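Local structure of TcpB (Brucella melitensis, 4LQC) at residues B[19-24]-B[98-103]; B[39-44]-B[53-58]; B[47-52]-B[74-79]; B[83-88]-B[111-116]. The protein belongs to the TIR family, whose domains fold as a parallel sheet flanked by helices and commonly work by associating with other TIR domains. The protein carries 2 engineered substitutions. All coordinates share one frame; numbering follows the deposited sequence.

How the contacts relate
The four contacts illustrate how a parallel alpha/beta fold changes its chemistry from core to rim. Contacts 1 and 2 are buried and aromatic: a Phe-His stack joins helix 18-31 to strand 95-100, and a tyrosine sets its hydroxyl against the backbone of helix 49-57. Contacts 3 and 4 are only partly buried, and in each a serine N-cap lies close to the apolar packing. Contacts 2 and 3 share helix 49-57 and touch through Lys52 and through Leu43 on Trp76. Leu84 links contact 4 to both of them, while Trp99 of contact 1 packs on the carbonyls of Leu114 and Ala115. Contacts 1 and 3, with centres about 19 Å apart, do not touch.

Contact 1 (B[19-24]-B[98-103])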
loop_
_atom_site.group_PDB
_atom_site.type_symbol
_atom_site.label_atom_id
_atom_site.label_comp_id
_atom_site.label_asym_id
_atom_site.label_seq_id
_atom_site.Cartn_x
_atom_site.Cartn_y
_atom_site.Cartn_z
ATOM N N GLU B 19 14.497 8.949 -3.516
ATOM C CA GLU B 19 15.599 8.563 -2.638
ATOM C C GLU B 19 15.164 7.558 -1.576
ATOM O O GLU B 19 15.950 7.171 -0.713
ATOM C CB GLU B 19 16.316 9.794 -2.059
ATOM C CG GLU B 19 17.409 10.315 -2.996
ATOM C CD GLU B 19 17.629 11.817 -2.915
ATOM O OE1 GLU B 19 17.101 12.464 -1.985
ATOM O OE2 GLU B 19 18.332 12.355 -3.800
ATOM N N ALA B 20 13.916 7.108 -1.679
ATOM C CA ALA B 20 13.424 6.062 -0.787
ATOM C C ALA B 20 13.330 4.725 -1.529
ATOM O O ALA B 20 14.357 4.144 -1.888
ATOM C CB ALA B 20 12.091 6.451 -0.182
ATOM N N PHE B 21 12.109 4.245 -1.767
ATOM C CA PHE B 21 11.906 2.950 -2.425
ATOM C C PHE B 21 12.625 2.805 -3.766
ATOM O O PHE B 21 13.197 1.748 -4.039
ATOM C CB PHE B 21 10.412 2.609 -2.601
ATOM C CG PHE B 21 10.171 1.352 -3.418
ATOM C CD1 PHE B 21 10.489 0.103 -2.900
ATOM C CD2 PHE B 21 9.661 1.427 -4.711
ATOM C CE1 PHE B 21 10.288 -1.055 -3.650
ATOM C CE2 PHE B 21 9.459 0.270 -5.464
ATOM C CZ PHE B 21 9.778 -0.972 -4.927
ATOM N N VAL B 22 12.595 3.840 -4.606
ATOM C CA VAL B 22 13.237 3.734 -5.917
ATOM C C VAL B 22 14.744 3.444 -5.790
ATOM O O VAL B 22 15.271 2.563 -6.468
ATOM C CB VAL B 22 12.978 4.982 -6.805
ATOM C CG1 VAL B 22 13.629 4.815 -8.179
ATOM C CG2 VAL B 22 11.485 5.239 -6.939
ATOM N N GLN B 23 15.442 4.151 -4.913
ATOM C CA GLN B 23 16.879 3.893 -4.782
ATOM C C GLN B 23 17.147 2.487 -4.246
ATOM O O GLN B 23 18.045 1.791 -4.735
ATOM C CB GLN B 23 17.573 4.943 -3.915
ATOM C CG GLN B 23 19.070 5.073 -4.208
ATOM C CD GLN B 23 19.792 5.957 -3.211
ATOM O OE1 GLN B 23 19.280 6.232 -2.123
ATOM N NE2 GLN B 23 20.999 6.396 -3.569
ATOM N N ASP B 24 16.380 2.079 -3.240
ATOM C CA ASP B 24 16.380 0.695 -2.777
ATOM C C ASP B 24 16.287 -0.303 -3.934
ATOM O O ASP B 24 17.111 -1.204 -4.047
ATOM C CB ASP B 24 15.171 0.440 -1.872
ATOM C CG ASP B 24 15.224 1.210 -0.565
ATOM O OD1 ASP B 24 14.340 0.948 0.290
ATOM O OD2 ASP B 24 16.120 2.066 -0.398
ATOM N N ILE B 98 4.469 -0.989 -10.285
ATOM C CA ILE B 98 4.612 -1.480 -8.923
ATOM C C ILE B 98 3.803 -0.585 -8.016
ATOM O O ILE B 98 4.018 0.640 -7.994
ATOM C CB ILE B 98 6.061 -1.449 -8.455
ATOM C CG1 ILE B 98 6.897 -2.405 -9.301
ATOM C CG2 ILE B 98 6.139 -1.874 -6.990
ATOM C CD1 ILE B 98 8.381 -2.239 -9.073
ATOM N N TRP B 99 2.867 -1.188 -7.283
ATOM C CA TRP B 99 2.023 -0.450 -6.350
ATOM C C TRP B 99 2.833 -0.195 -5.099
ATOM O O TRP B 99 3.385 -1.130 -4.514
ATOM C CB TRP B 99 0.785 -1.262 -5.982
ATOM C CG TRP B 99 -0.226 -1.441 -7.089
ATOM C CD1 TRP B 99 0.022 -1.586 -8.432
ATOM C CD2 TRP B 99 -1.654 -1.468 -6.941
ATOM N NE1 TRP B 99 -1.167 -1.711 -9.118
ATOM C CE2 TRP B 99 -2.207 -1.639 -8.227
ATOM C CE3 TRP B 99 -2.514 -1.367 -5.844
ATOM C CZ2 TRP B 99 -3.590 -1.724 -8.442
ATOM C CZ3 TRP B 99 -3.886 -1.444 -6.060
ATOM C CH2 TRP B 99 -4.410 -1.619 -7.346
ATOM N N HIS B 100 2.921 1.060 -4.675
ATOM C CA HIS B 100 3.695 1.381 -3.469
ATOM C C HIS B 100 2.953 2.342 -2.535
ATOM O O HIS B 100 2.759 3.517 -2.843
ATOM C CB HIS B 100 5.077 1.924 -3.858
ATOM C CG HIS B 100 6.007 2.129 -2.706
ATOM N ND1 HIS B 100 6.337 1.124 -1.818
ATOM C CD2 HIS B 100 6.695 3.226 -2.303
ATOM C CE1 HIS B 100 7.174 1.597 -0.911
ATOM N NE2 HIS B 100 7.412 2.869 -1.186
ATOM N N LYS B 101 2.527 1.821 -1.394
ATOM C CA LYS B 101 1.828 2.619 -0.389
ATOM C C LYS B 101 0.572 3.306 -0.937
ATOM O O LYS B 101 0.246 4.435 -0.556
ATOM C CB LYS B 101 2.801 3.603 0.291
ATOM C CG LYS B 101 3.919 2.871 1.074
ATOM C CD LYS B 101 5.134 3.744 1.439
ATOM C CE LYS B 101 4.807 4.797 2.504
ATOM N NZ LYS B 101 4.159 4.225 3.722
ATOM N N VAL B 102 -0.126 2.617 -1.840
ATOM C CA VAL B 102 -1.456 3.050 -2.277
ATOM C C VAL B 102 -2.500 2.007 -1.924
ATOM O O VAL B 102 -2.183 0.837 -1.706
ATOM C CB VAL B 102 -1.546 3.268 -3.800
ATOM C CG1 VAL B 102 -0.880 4.567 -4.193
ATOM C CG2 VAL B 102 -0.933 2.095 -4.533
ATOM N N SER B 103 -3.752 2.429 -1.878
ATOM C CA SER B 103 -4.847 1.488 -1.744
ATOM C C SER B 103 -5.462 1.209 -3.127
ATOM O O SER B 103 -5.237 1.958 -4.097
ATOM C CB SER B 103 -5.905 2.066 -0.824
ATOM O OG SER B 103 -6.444 3.234 -1.408
#
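Phe21 and His100 meet as an offset face-to-face stack, their ring centroids 4.5 Å apart and their planes inclined by 25°. The tight end of the stack lies at the base of the phenylalanine, where Phe21 CB comes within 3.3 Å of His100 NE2. Phe21 CG sits over the middle of the imidazole, 3.8 Å above its plane, whereas His100 ND1 reaches only the rim of the phenyl face. Both side chains take the same first torsion, CG anti to the backbone N (173° for Phe21, -173° for His100), which carries the two rings toward each other from helix and strand. Lys101 CD lies over the rim of the opposite face of the imidazole, 3.5 Å above its plane, and a hydrogen bond between His100 ND1 and Thr122 OG1 should limit the rotation of the ring.

Packing is looser beyond the stack. Phe21 CE2 lies 4.2 Å from Ile98 CG2, a glancing approach. Lys101, partly exposed, sends its NZ to Glu106 and Glu69 of the second subunit in salt bridges, so the margin of the contact borders the dimer interface. Inward, Ile98 packs strand to strand on Ile64. Phe21 and Val22 rest on Val66 of strand 60-68, and Val22 also touches Ile11 and His13 of strand 7-14; helix 18-31 is thereby seated across the central strands of the parallel sheet.

Contact 2 (B[39-44]-B[53-58]); sequences DAYTLK and IDQGLA
Tyr41 reaches across to helix 49-57 with the hydroxyl end of its ring and touches Gln55 and Gly56, an example of an aromatic side chain packed against helix backbone. The polar part is modest. Gln55 NE2 donates to Tyr41 OH over 3.5 Å, with an N-H...O angle of 149°, a weak bond. The amide arrives at the end of an extended chain whose CG is anti to the backbone N, and its plane stands 62° from that of the ring, so the two flat groups do not stack.

The van der Waals part is closer. Tyr41 OH lies 3.2 Å from Gly56 CA, and Tyr41 CE1 lies 3.6 Å from the same carbon. Glycine has no side chain here, and the ring can come right up to the main chain at this turn. Tyr41 CE1 also touches Lys52 O, the carbonyl that faces Gly56 N in the same turn.

The aromatic part lies beyond the two segments: the Tyr41 ring meets that of Phe10 with planes at about 40°. Phe10 belongs to strand 7-14, the sheet neighbour of strand 36-43, and it also receives Ile53 and Leu57 from the helix. Tyr41 thus fills the angle between edge strand 36-43, helix 49-57 and strand 7-14.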
loop_
_atom_site.group_PDB
_atom_site.type_symbol
_atom_site.label_atom_id
_atom_site.label_comp_id
_atom_site.label_asym_id
_atom_site.label_seq_id
_atom_site.Cartn_x
_atom_site.Cartn_y
_atom_site.Cartn_z
ATOM N N ASP B 39 18.024 8.005 -13.145
ATOM C CA ASP B 39 18.111 9.455 -12.938
ATOM C C ASP B 39 17.278 10.324 -13.884
ATOM O O ASP B 39 16.744 11.349 -13.454
ATOM C CB ASP B 39 19.565 9.936 -12.983
ATOM C CG ASP B 39 19.675 11.442 -12.846
ATOM O OD1 ASP B 39 19.428 11.961 -11.743
ATOM O OD2 ASP B 39 20.000 12.114 -13.840
ATOM N N ALA B 40 17.183 9.927 -15.156
ATOM C CA ALA B 40 16.493 10.732 -16.171
ATOM C C ALA B 40 15.007 10.444 -16.236
ATOM O O ALA B 40 14.289 10.991 -17.074
ATOM C CB ALA B 40 17.134 10.533 -17.562
ATOM N N TYR B 41 14.539 9.578 -15.350
ATOM C CA TYR B 41 13.148 9.173 -15.385
ATOM C C TYR B 41 12.379 9.615 -14.158
ATOM O O TYR B 41 11.369 9.024 -13.802
ATOM C CB TYR B 41 13.044 7.666 -15.637
ATOM C CG TYR B 41 13.524 7.357 -17.032
ATOM C CD1 TYR B 41 12.683 7.546 -18.123
ATOM C CD2 TYR B 41 14.827 6.952 -17.272
ATOM C CE1 TYR B 41 13.117 7.309 -19.404
ATOM C CE2 TYR B 41 15.271 6.703 -18.563
ATOM C CZ TYR B 41 14.410 6.889 -19.619
ATOM O OH TYR B 41 14.830 6.662 -20.905
ATOM N N THR B 42 12.854 10.678 -13.525
ATOM C CA THR B 42 12.075 11.313 -12.480
ATOM C C THR B 42 10.955 12.109 -13.127
ATOM O O THR B 42 11.179 12.886 -14.060
ATOM C CB THR B 42 12.927 12.253 -11.621
ATOM O OG1 THR B 42 13.967 11.507 -10.983
ATOM C CG2 THR B 42 12.072 12.903 -10.567
ATOM N N LEU B 43 9.741 11.908 -12.641
ATOM C CA LEU B 43 8.590 12.584 -13.218
ATOM C C LEU B 43 8.227 13.767 -12.346
ATOM O O LEU B 43 8.111 13.638 -11.119
ATOM C CB LEU B 43 7.413 11.616 -13.310
ATOM C CG LEU B 43 7.726 10.441 -14.235
ATOM C CD1 LEU B 43 6.887 9.225 -13.861
ATOM C CD2 LEU B 43 7.507 10.848 -15.683
ATOM N N LYS B 44 8.069 14.921 -12.981
ATOM C CA LYS B 44 7.725 16.139 -12.270
ATOM C C LYS B 44 6.440 16.676 -12.853
ATOM O O LYS B 44 6.081 16.327 -13.979
ATOM C CB LYS B 44 8.835 17.178 -12.433
ATOM C CG LYS B 44 10.168 16.765 -11.831
ATOM C CD LYS B 44 11.249 17.752 -12.206
ATOM C CE LYS B 44 12.486 17.578 -11.333
ATOM N NZ LYS B 44 13.196 16.297 -11.605
ATOM N N ILE B 53 7.615 7.550 -21.004
ATOM C CA ILE B 53 7.513 6.107 -21.200
ATOM C C ILE B 53 8.081 5.675 -22.567
ATOM O O ILE B 53 8.870 4.723 -22.653
ATOM C CB ILE B 53 6.063 5.642 -21.089
ATOM C CG1 ILE B 53 5.581 5.736 -19.638
ATOM C CG2 ILE B 53 5.919 4.216 -21.603
ATOM C CD1 ILE B 53 6.410 4.949 -18.663
ATOM N N ASP B 54 7.662 6.361 -23.629
ATOM C CA ASP B 54 8.196 6.113 -24.970
ATOM C C ASP B 54 9.715 6.160 -24.980
ATOM O O ASP B 54 10.375 5.234 -25.475
ATOM C CB ASP B 54 7.692 7.172 -25.948
ATOM C CG ASP B 54 6.288 6.895 -26.438
ATOM O OD1 ASP B 54 5.826 5.741 -26.279
ATOM O OD2 ASP B 54 5.659 7.837 -26.986
ATOM N N GLN B 55 10.259 7.250 -24.441
ATOM C CA GLN B 55 11.696 7.437 -24.388
ATOM C C GLN B 55 12.401 6.266 -23.700
ATOM O O GLN B 55 13.387 5.729 -24.219
ATOM C CB GLN B 55 12.044 8.755 -23.693
ATOM C CG GLN B 55 13.520 8.885 -23.324
ATOM C CD GLN B 55 13.808 10.159 -22.560
ATOM O OE1 GLN B 55 13.255 11.215 -22.874
ATOM N NE2 GLN B 55 14.657 10.067 -21.541
ATOM N N GLY B 56 11.889 5.869 -22.539
ATOM C CA GLY B 56 12.456 4.753 -21.814
ATOM C C GLY B 56 12.417 3.432 -22.563
ATOM O O GLY B 56 13.386 2.669 -22.545
ATOM N N LEU B 57 11.296 3.150 -23.214
ATOM C CA LEU B 57 11.121 1.886 -23.932
ATOM C C LEU B 57 12.000 1.816 -25.181
ATOM O O LEU B 57 12.297 0.726 -25.690
ATOM C CB LEU B 57 9.655 1.701 -24.331
ATOM C CG LEU B 57 8.641 1.366 -23.233
ATOM C CD1 LEU B 57 7.241 1.250 -23.835
ATOM C CD2 LEU B 57 9.030 0.073 -22.547
ATOM N N ALA B 58 12.407 2.984 -25.675
ATOM C CA ALA B 58 13.244 3.065 -26.866
ATOM C C ALA B 58 14.692 2.776 -26.509
ATOM O O ALA B 58 15.545 2.665 -27.387
ATOM C CB ALA B 58 13.112 4.431 -27.525
#

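Contact 3 (B[47-52]-B[74-79]); sequences DSLRRK and KQWPAR
Lys52 NZ, gripped by the carbonyl oxygens of Ala40 and Thr42, ties down the first turn of helix 49-57, where Leu49 and the preceding Asp47 meet the indole of Trp76 in the contact proper. Trp76 is approached from several sides. Leu49 CB lies 3.7 Å from Trp76 CE3, over the six-membered part of one face. With its CG anti to the backbone N (chi1 180°), the leucine sends CD2 over the same face, nearer Trp76 CG, and the two side chains cross at about a right angle. The opposite face carries Lys74 CB, 3.2 Å above the ring plane. At the rim, Asp47 O lies in the plane of the indole, 3.5 Å from Trp76 CZ3, where the weakly positive aromatic edge faces the oxygen.

In TIR domains the connection between the second strand and the second helix is the BB loop, here running from the end of strand 36-43 to helix 49-57. Its last residues are shaped by local polar bonds: Asp47 OD2 accepts from Lys44 N, a bond that closes a short loop between the two residues, and Ser48 is the N-cap of the helix. The capping bond from Arg51 N to Ser48 OG is weak, 3.4 Å long but fairly straight at 160°. Arg50 N is hydrogen-bonded to Glu80 OE2, on helix 78-83, while Trp76 continues inward to Leu43, Leu81 and the ring of Phe71.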
loop_
_atom_site.group_PDB
_atom_site.type_symbol
_atom_site.label_atom_id
_atom_site.label_comp_id
_atom_site.label_asym_id
_atom_site.label_seq_id
_atom_site.Cartn_x
_atom_site.Cartn_y
_atom_site.Cartn_z
ATOM N N ASP B 47 5.653 17.299 -16.891
ATOM C CA ASP B 47 6.228 16.351 -17.852
ATOM C C ASP B 47 5.151 15.653 -18.676
ATOM O O ASP B 47 3.945 15.764 -18.389
ATOM C CB ASP B 47 7.072 15.290 -17.136
ATOM C CG ASP B 47 8.340 15.849 -16.563
ATOM O OD1 ASP B 47 8.854 16.826 -17.144
ATOM O OD2 ASP B 47 8.834 15.317 -15.542
ATOM N N SER B 48 5.585 14.925 -19.698
ATOM C CA SER B 48 4.678 14.060 -20.428
ATOM C C SER B 48 4.968 12.600 -20.076
ATOM O O SER B 48 6.038 12.071 -20.395
ATOM C CB SER B 48 4.793 14.289 -21.930
ATOM O OG SER B 48 3.950 13.401 -22.648
ATOM N N LEU B 49 4.014 11.959 -19.402
ATOM C CA LEU B 49 4.150 10.560 -19.017
ATOM C C LEU B 49 4.356 9.671 -20.242
ATOM O O LEU B 49 5.237 8.808 -20.260
ATOM C CB LEU B 49 2.904 10.102 -18.243
ATOM C CG LEU B 49 2.879 8.649 -17.764
ATOM C CD1 LEU B 49 4.074 8.331 -16.824
ATOM C CD2 LEU B 49 1.572 8.360 -17.068
ATOM N N ARG B 50 3.536 9.900 -21.260
ATOM C CA ARG B 50 3.535 9.091 -22.474
ATOM C C ARG B 50 4.877 9.178 -23.159
ATOM O O ARG B 50 5.440 8.159 -23.575
ATOM C CB ARG B 50 2.441 9.593 -23.425
ATOM C CG ARG B 50 2.352 8.880 -24.769
ATOM C CD ARG B 50 1.200 9.459 -25.610
ATOM N NE ARG B 50 1.262 10.921 -25.654
ATOM C CZ ARG B 50 1.993 11.624 -26.525
ATOM N NH1 ARG B 50 2.734 11.003 -27.438
ATOM N NH2 ARG B 50 1.992 12.958 -26.478
ATOM N N ARG B 51 5.390 10.402 -23.268
ATOM C CA ARG B 51 6.663 10.646 -23.929
ATOM C C ARG B 51 7.821 10.108 -23.110
ATOM O O ARG B 51 8.781 9.565 -23.658
ATOM C CB ARG B 51 6.842 12.140 -24.209
ATOM C CG ARG B 51 5.979 12.625 -25.355
ATOM C CD ARG B 51 6.232 14.087 -25.681
ATOM N NE ARG B 51 7.630 14.321 -26.024
ATOM C CZ ARG B 51 8.145 14.137 -27.236
ATOM N NH1 ARG B 51 7.375 13.714 -28.234
ATOM N NH2 ARG B 51 9.434 14.377 -27.449
ATOM N N LYS B 52 7.733 10.254 -21.792
ATOM C CA LYS B 52 8.757 9.705 -20.910
ATOM C C LYS B 52 8.792 8.174 -20.987
ATOM O O LYS B 52 9.867 7.572 -21.016
ATOM C CB LYS B 52 8.516 10.168 -19.473
ATOM C CG LYS B 52 9.080 11.541 -19.151
ATOM C CD LYS B 52 10.537 11.432 -18.664
ATOM C CE LYS B 52 11.026 12.753 -18.096
ATOM N NZ LYS B 52 12.086 12.550 -17.051
ATOM N N LYS B 74 0.611 13.926 -9.257
ATOM C CA LYS B 74 1.072 14.757 -10.363
ATOM C C LYS B 74 -0.080 15.052 -11.323
ATOM O O LYS B 74 0.070 15.847 -12.232
ATOM C CB LYS B 74 2.216 14.086 -11.136
ATOM C CG LYS B 74 3.395 13.624 -10.298
ATOM C CD LYS B 74 4.117 14.786 -9.616
ATOM C CE LYS B 74 4.912 14.303 -8.402
ATOM N NZ LYS B 74 5.606 15.418 -7.702
ATOM N N GLN B 75 -1.220 14.399 -11.110
ATOM C CA GLN B 75 -2.407 14.623 -11.924
ATOM C C GLN B 75 -2.146 14.370 -13.411
ATOM O O GLN B 75 -2.274 15.282 -14.231
ATOM C CB GLN B 75 -2.951 16.044 -11.713
ATOM C CG GLN B 75 -3.571 16.293 -10.327
ATOM C CD GLN B 75 -4.208 17.682 -10.208
ATOM O OE1 GLN B 75 -3.739 18.653 -10.818
ATOM N NE2 GLN B 75 -5.285 17.777 -9.430
ATOM N N TRP B 76 -1.800 13.129 -13.751
ATOM C CA TRP B 76 -1.522 12.750 -15.137
ATOM C C TRP B 76 -2.822 12.664 -15.921
ATOM O O TRP B 76 -3.875 12.479 -15.334
ATOM C CB TRP B 76 -0.801 11.400 -15.183
ATOM C CG TRP B 76 0.486 11.406 -14.408
ATOM C CD1 TRP B 76 0.723 10.808 -13.194
ATOM C CD2 TRP B 76 1.702 12.056 -14.784
ATOM N NE1 TRP B 76 2.019 11.047 -12.799
ATOM C CE2 TRP B 76 2.642 11.812 -13.755
ATOM C CE3 TRP B 76 2.092 12.832 -15.890
ATOM C CZ2 TRP B 76 3.947 12.314 -13.801
ATOM C CZ3 TRP B 76 3.382 13.324 -15.933
ATOM C CH2 TRP B 76 4.299 13.060 -14.895
ATOM N N PRO B 77 -2.755 12.802 -17.255
ATOM C CA PRO B 77 -4.003 12.664 -18.009
ATOM C C PRO B 77 -4.544 11.248 -17.846
ATOM O O PRO B 77 -3.750 10.331 -17.658
ATOM C CB PRO B 77 -3.574 12.940 -19.470
ATOM C CG PRO B 77 -2.322 13.759 -19.346
ATOM C CD PRO B 77 -1.624 13.196 -18.114
ATOM N N ALA B 78 -5.861 11.080 -17.907
ATOM C CA ALA B 78 -6.479 9.795 -17.605
ATOM C C ALA B 78 -6.076 8.739 -18.615
ATOM O O ALA B 78 -5.869 7.579 -18.246
ATOM C CB ALA B 78 -8.019 9.925 -17.551
ATOM N N ARG B 79 -5.989 9.140 -19.888
ATOM C CA ARG B 79 -5.727 8.212 -20.988
ATOM C C ARG B 79 -4.297 7.726 -21.010
ATOM O O ARG B 79 -4.003 6.653 -21.549
ATOM C CB ARG B 79 -6.051 8.855 -22.343
ATOM C CG ARG B 79 -5.417 10.217 -22.611
ATOM C CD ARG B 79 -5.836 10.748 -23.996
ATOM N NE ARG B 79 -5.177 12.009 -24.328
ATOM C CZ ARG B 79 -5.567 12.838 -25.298
ATOM N NH1 ARG B 79 -6.635 12.561 -26.042
ATOM N NH2 ARG B 79 -4.886 13.954 -25.516
#

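Contact 4 (B[83-88]-B[111-116]); sequences GLTAME and SPSLAD
A type I beta turn at the end of helix 78-83 packs here against the short N-capped helix 112-116, and the closest pair is Thr85 and Leu114. Within this helical margin of the TIR fold, Thr85 CG2 comes to 3.6 Å from Leu114 CD1 and also lies against the carbonyl oxygen of Ser113. The methyl is anti to the carbonyl carbon of its own residue, while Thr85 OG1 (chi1 64°) turns back to bond with Asp82 O, so one branch serves the apolar contact and the other the local backbone. Leu84 adds a looser approach, its CB 4.3 Å from Leu114 CD1; that one methyl of Leu114 therefore meets both residues of the turn's middle. The turn itself is closed by Ala86 N donating to Gly83 O over 3.0 Å.

Just before the turn, Asp82 reaches the start of the helix through OD1, hydrogen-bonded to Ser111 OG, which gives the end of helix 78-83 a polar link beside the apolar one. The same Ser111 OG is the N-cap acceptor: Leu114 N donates to it at 3.0 Å, with an N-H...O angle of 161°.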
loop_
_atom_site.group_PDB
_atom_site.type_symbol
_atom_site.label_atom_id
_atom_site.label_comp_id
_atom_site.label_asym_id
_atom_site.label_seq_id
_atom_site.Cartn_x
_atom_site.Cartn_y
_atom_site.Cartn_z
ATOM N N GLY B 83 -3.221 4.107 -20.581
ATOM C CA GLY B 83 -2.281 3.678 -21.608
ATOM C C GLY B 83 -1.159 2.782 -21.098
ATOM O O GLY B 83 -0.635 1.945 -21.834
ATOM N N LEU B 84 -0.793 2.954 -19.833
ATOM C CA LEU B 84 0.225 2.127 -19.199
ATOM C C LEU B 84 -0.166 0.648 -19.234
ATOM O O LEU B 84 0.692 -0.234 -19.128
ATOM C CB LEU B 84 0.411 2.575 -17.743
ATOM C CG LEU B 84 0.952 3.997 -17.560
ATOM C CD1 LEU B 84 1.188 4.300 -16.093
ATOM C CD2 LEU B 84 2.241 4.196 -18.346
ATOM N N THR B 85 -1.465 0.385 -19.395
ATOM C CA THR B 85 -1.987 -0.987 -19.375
ATOM C C THR B 85 -2.030 -1.632 -20.765
ATOM O O THR B 85 -2.352 -2.811 -20.897
ATOM C CB THR B 85 -3.417 -1.062 -18.769
ATOM O OG1 THR B 85 -4.331 -0.334 -19.599
ATOM C CG2 THR B 85 -3.451 -0.479 -17.369
ATOM N N ALA B 86 -1.712 -0.864 -21.799
ATOM C CA ALA B 86 -1.850 -1.365 -23.165
ATOM C C ALA B 86 -0.739 -2.336 -23.590
ATOM O O ALA B 86 0.445 -2.078 -23.374
ATOM C CB ALA B 86 -1.965 -0.207 -24.148
ATOM N N MET B 87 -1.146 -3.458 -24.182
ATOM C CA MET B 87 -0.221 -4.437 -24.755
ATOM C C MET B 87 0.374 -3.951 -26.072
ATOM O O MET B 87 -0.076 -2.954 -26.644
ATOM C CB MET B 87 -0.930 -5.774 -24.996
ATOM C CG MET B 87 -1.054 -6.668 -23.772
ATOM S SD MET B 87 0.519 -7.448 -23.320
ATOM C CE MET B 87 0.937 -8.335 -24.821
ATOM N N GLU B 88 1.388 -4.672 -26.548
ATOM C CA GLU B 88 2.058 -4.354 -27.805
ATOM C C GLU B 88 1.521 -5.237 -28.930
ATOM O O GLU B 88 1.127 -4.747 -29.990
ATOM C CB GLU B 88 3.575 -4.550 -27.674
ATOM C CG GLU B 88 4.267 -3.688 -26.612
ATOM C CD GLU B 88 4.700 -2.331 -27.140
ATOM O OE1 GLU B 88 5.918 -2.121 -27.331
ATOM O OE2 GLU B 88 3.825 -1.470 -27.364
ATOM N N SER B 111 -7.437 5.526 -12.196
ATOM C CA SER B 111 -7.583 4.659 -13.364
ATOM C C SER B 111 -8.055 3.267 -12.998
ATOM O O SER B 111 -7.269 2.468 -12.485
ATOM C CB SER B 111 -6.263 4.531 -14.117
ATOM O OG SER B 111 -6.305 3.393 -14.964
ATOM N N PRO B 112 -9.339 2.974 -13.271
ATOM C CA PRO B 112 -9.922 1.648 -13.058
ATOM C C PRO B 112 -9.159 0.543 -13.779
ATOM O O PRO B 112 -8.998 -0.536 -13.214
ATOM C CB PRO B 112 -11.341 1.809 -13.623
ATOM C CG PRO B 112 -11.680 3.216 -13.302
ATOM C CD PRO B 112 -10.387 3.985 -13.527
ATOM N N SER B 113 -8.690 0.795 -14.997
ATOM C CA SER B 113 -7.932 -0.222 -15.733
ATOM C C SER B 113 -6.600 -0.555 -15.052
ATOM O O SER B 113 -6.195 -1.717 -14.976
ATOM C CB SER B 113 -7.709 0.213 -17.177
ATOM O OG SER B 113 -7.454 1.602 -17.233
ATOM N N LEU B 114 -5.927 0.466 -14.540
ATOM C CA LEU B 114 -4.696 0.257 -13.793
ATOM C C LEU B 114 -4.977 -0.488 -12.476
ATOM O O LEU B 114 -4.166 -1.292 -12.021
ATOM C CB LEU B 114 -4.064 1.612 -13.507
ATOM C CG LEU B 114 -2.555 1.718 -13.395
ATOM C CD1 LEU B 114 -1.862 0.878 -14.455
ATOM C CD2 LEU B 114 -2.195 3.174 -13.561
ATOM N N ALA B 115 -6.134 -0.223 -11.876
ATOM C CA ALA B 115 -6.473 -0.788 -10.569
ATOM C C ALA B 115 -6.807 -2.279 -10.651
ATOM O O ALA B 115 -6.753 -3.011 -9.640
ATOM C CB ALA B 115 -7.629 -0.018 -9.934
ATOM N N ASP B 116 -7.158 -2.723 -11.856
ATOM C CA ASP B 116 -7.506 -4.116 -12.071
ATOM C C ASP B 116 -6.380 -4.896 -12.734
ATOM O O ASP B 116 -6.378 -6.130 -12.705
ATOM C CB ASP B 116 -8.792 -4.218 -12.892
ATOM C CG ASP B 116 -9.996 -3.701 -12.136
ATOM O OD1 ASP B 116 -9.976 -3.780 -10.884
ATOM O OD2 ASP B 116 -10.952 -3.213 -12.782
#